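Local coordinates for protein hypothetical NUDIX hydrolase (PDB 3SON) that binds a calcium ion and, as a NUDIX (MutT-like) hydrolase, probably cleaves nucleoside diphosphates linked to another group, at residues 119-124 with 132-137. Residues are numbered along the deposited sequence; the frame is centred on the assembly and turned at random.
Sequences ESAIQL and TALYEL. Unlike the reference sequence in segment 119-124: Ile-122 (reference Val).
Leu-134 reaches out from helix 128-142 and sets one methyl, CD2, against Ala-121 and Ile-122 of helix 118-124. The tighter half of the meeting is with the alanine: Leu-134 CD2 lies 3.5 Å from Ala-121 CB, a little inside the usual van der Waals separation for two carbons. The CB atoms of both residues point at the opposing helix, and with CG anti to the backbone N (chi1 180°) the leucine extends its isobutyl group across the gap. The other half is slacker. Ile-122 does not aim its CB at the partner, yet its CG1 branch lies beside the backbone N (chi1 -61°), and the bend at chi2 (-76°) carries CD1 to 3.9 Å from Leu-134 CD2. Here the two side chains pass at a slant, and this flank is less enclosed, since Ile-122 is partly exposed whereas Ala-121 and Leu-134 are buried. The contact is wholly apolar and small, burying 126 Å² over both sides, and the backbones remain well apart: the nearest CA atoms, those of Ile-122 and Leu-134, are 7.9 Å from each other. Beyond the helix pair, Leu-134 also packs on Ile-11 of strand 7-15, Phe-22 of strand 20-27 and Leu-125 of the connecting loop, which places it between helix 118-124 and the mixed sheet. On another side of helix 128-142, Tyr-135 turns its ring to Phe-78 of the second subunit. Two consecutive helices joined by a short linker thus touch at a single small apolar point, with the longer one resting on the sheet in the alpha/beta/alpha sandwich characteristic of the NUDIX fold.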
loop_
_atom_site.group_PDB
_atom_site.type_symbol
_atom_site.label_atom_id
_atom_site.label_comp_id
_atom_site.label_asym_id
_atom_site.label_seq_id
_atom_site.Cartn_x
_atom_site.Cartn_y
_atom_site.Cartn_z
ATOM N N GLU A 119 17.305 1.861 8.827
ATOM C CA GLU A 119 17.455 0.453 8.532
ATOM C C GLU A 119 16.874 -0.393 9.651
ATOM O O GLU A 119 16.188 -1.391 9.390
ATOM C CB GLU A 119 18.933 0.169 8.218
ATOM C CG GLU A 119 19.415 0.961 7.000
ATOM C CD GLU A 119 19.864 2.419 7.250
ATOM O OE1 GLU A 119 19.933 2.917 8.421
ATOM O OE2 GLU A 119 20.222 3.088 6.226
ATOM N N SER A 120 16.986 0.090 10.894
ATOM C CA SER A 120 16.447 -0.632 12.040
ATOM C C SER A 120 14.945 -0.585 12.051
ATOM O O SER A 120 14.306 -1.599 12.248
ATOM C CB SER A 120 17.013 -0.109 13.356
ATOM O OG SER A 120 18.411 -0.395 13.405
ATOM N N ALA A 121 14.398 0.584 11.660
ATOM C CA ALA A 121 12.937 0.774 11.574
ATOM C C ALA A 121 12.315 -0.178 10.536
ATOM O O ALA A 121 11.262 -0.787 10.792
ATOM C CB ALA A 121 12.646 2.227 11.218
ATOM N N ILE A 122 12.966 -0.304 9.358
ATOM C CA ILE A 122 12.500 -1.244 8.286
ATOM C C ILE A 122 12.399 -2.696 8.754
ATOM O O ILE A 122 11.421 -3.364 8.422
ATOM C CB ILE A 122 13.378 -1.165 7.007
ATOM C CG1 ILE A 122 13.323 0.235 6.415
ATOM C CG2 ILE A 122 12.947 -2.265 6.035
ATOM C CD1 ILE A 122 12.024 0.545 5.658
ATOM N N GLN A 123 13.365 -3.130 9.599
ATOM C CA GLN A 123 13.382 -4.449 10.210
ATOM C C GLN A 123 12.246 -4.698 11.225
ATOM O O GLN A 123 11.719 -5.833 11.341
ATOM C CB GLN A 123 14.758 -4.704 10.879
ATOM C CG GLN A 123 15.884 -4.936 9.892
ATOM C CD GLN A 123 15.619 -6.162 9.052
ATOM O OE1 GLN A 123 15.431 -7.254 9.585
ATOM N NE2 GLN A 123 15.569 -5.985 7.723
ATOM N N LEU A 124 11.842 -3.645 11.929
ATOM C CA LEU A 124 10.757 -3.710 12.936
ATOM C C LEU A 124 9.392 -3.769 12.287
ATOM O O LEU A 124 8.473 -4.396 12.817
ATOM C CB LEU A 124 10.833 -2.482 13.876
ATOM C CG LEU A 124 11.952 -2.419 14.940
ATOM C CD1 LEU A 124 12.002 -1.150 15.775
ATOM C CD2 LEU A 124 11.977 -3.649 15.833
ATOM N N THR A 132 7.128 1.776 2.755
ATOM C CA THR A 132 7.125 2.692 1.628
ATOM C C THR A 132 7.086 4.148 2.091
ATOM O O THR A 132 7.910 4.959 1.616
ATOM C CB THR A 132 6.005 2.404 0.647
ATOM O OG1 THR A 132 6.229 1.097 0.087
ATOM C CG2 THR A 132 5.967 3.478 -0.513
ATOM N N ALA A 133 6.183 4.477 3.011
ATOM C CA ALA A 133 6.129 5.826 3.622
ATOM C C ALA A 133 7.483 6.231 4.292
ATOM O O ALA A 133 8.030 7.394 4.117
ATOM C CB ALA A 133 4.928 5.928 4.609
ATOM N N LEU A 134 8.111 5.263 4.928
ATOM C CA LEU A 134 9.348 5.539 5.648
ATOM C C LEU A 134 10.467 5.807 4.651
ATOM O O LEU A 134 11.249 6.706 4.853
ATOM C CB LEU A 134 9.710 4.381 6.587
ATOM C CG LEU A 134 11.004 4.605 7.370
ATOM C CD1 LEU A 134 10.851 5.814 8.235
ATOM C CD2 LEU A 134 11.351 3.391 8.231
ATOM N N TYR A 135 10.532 5.020 3.575
ATOM C CA TYR A 135 11.500 5.263 2.488
ATOM C C TYR A 135 11.415 6.692 1.977
ATOM O O TYR A 135 12.436 7.403 1.824
ATOM C CB TYR A 135 11.250 4.274 1.330
ATOM C CG TYR A 135 12.031 4.622 0.141
ATOM C CD1 TYR A 135 13.376 4.357 0.077
ATOM C CD2 TYR A 135 11.447 5.305 -0.910
ATOM C CE1 TYR A 135 14.136 4.757 -1.037
ATOM C CE2 TYR A 135 12.180 5.685 -1.997
ATOM C CZ TYR A 135 13.523 5.417 -2.050
ATOM O OH TYR A 135 14.246 5.818 -3.177
ATOM N N GLU A 136 10.211 7.087 1.610
ATOM C CA GLU A 136 9.970 8.454 1.102
ATOM C C GLU A 136 10.450 9.507 2.130
ATOM O O GLU A 136 11.126 10.454 1.806
ATOM C CB GLU A 136 8.482 8.646 0.799
ATOM C CG GLU A 136 8.245 10.073 0.325
ATOM C CD GLU A 136 6.785 10.449 0.157
ATOM O OE1 GLU A 136 5.866 9.563 0.270
ATOM O OE2 GLU A 136 6.556 11.679 -0.049
ATOM N N LEU A 137 10.000 9.382 3.364
ATOM C CA LEU A 137 10.449 10.310 4.414
ATOM C C LEU A 137 11.987 10.416 4.495
ATOM O O LEU A 137 12.555 11.518 4.606
ATOM C CB LEU A 137 9.890 9.892 5.776
ATOM C CG LEU A 137 10.329 10.734 7.009
ATOM C CD1 LEU A 137 10.153 12.240 6.774
ATOM C CD2 LEU A 137 9.734 10.241 8.346
#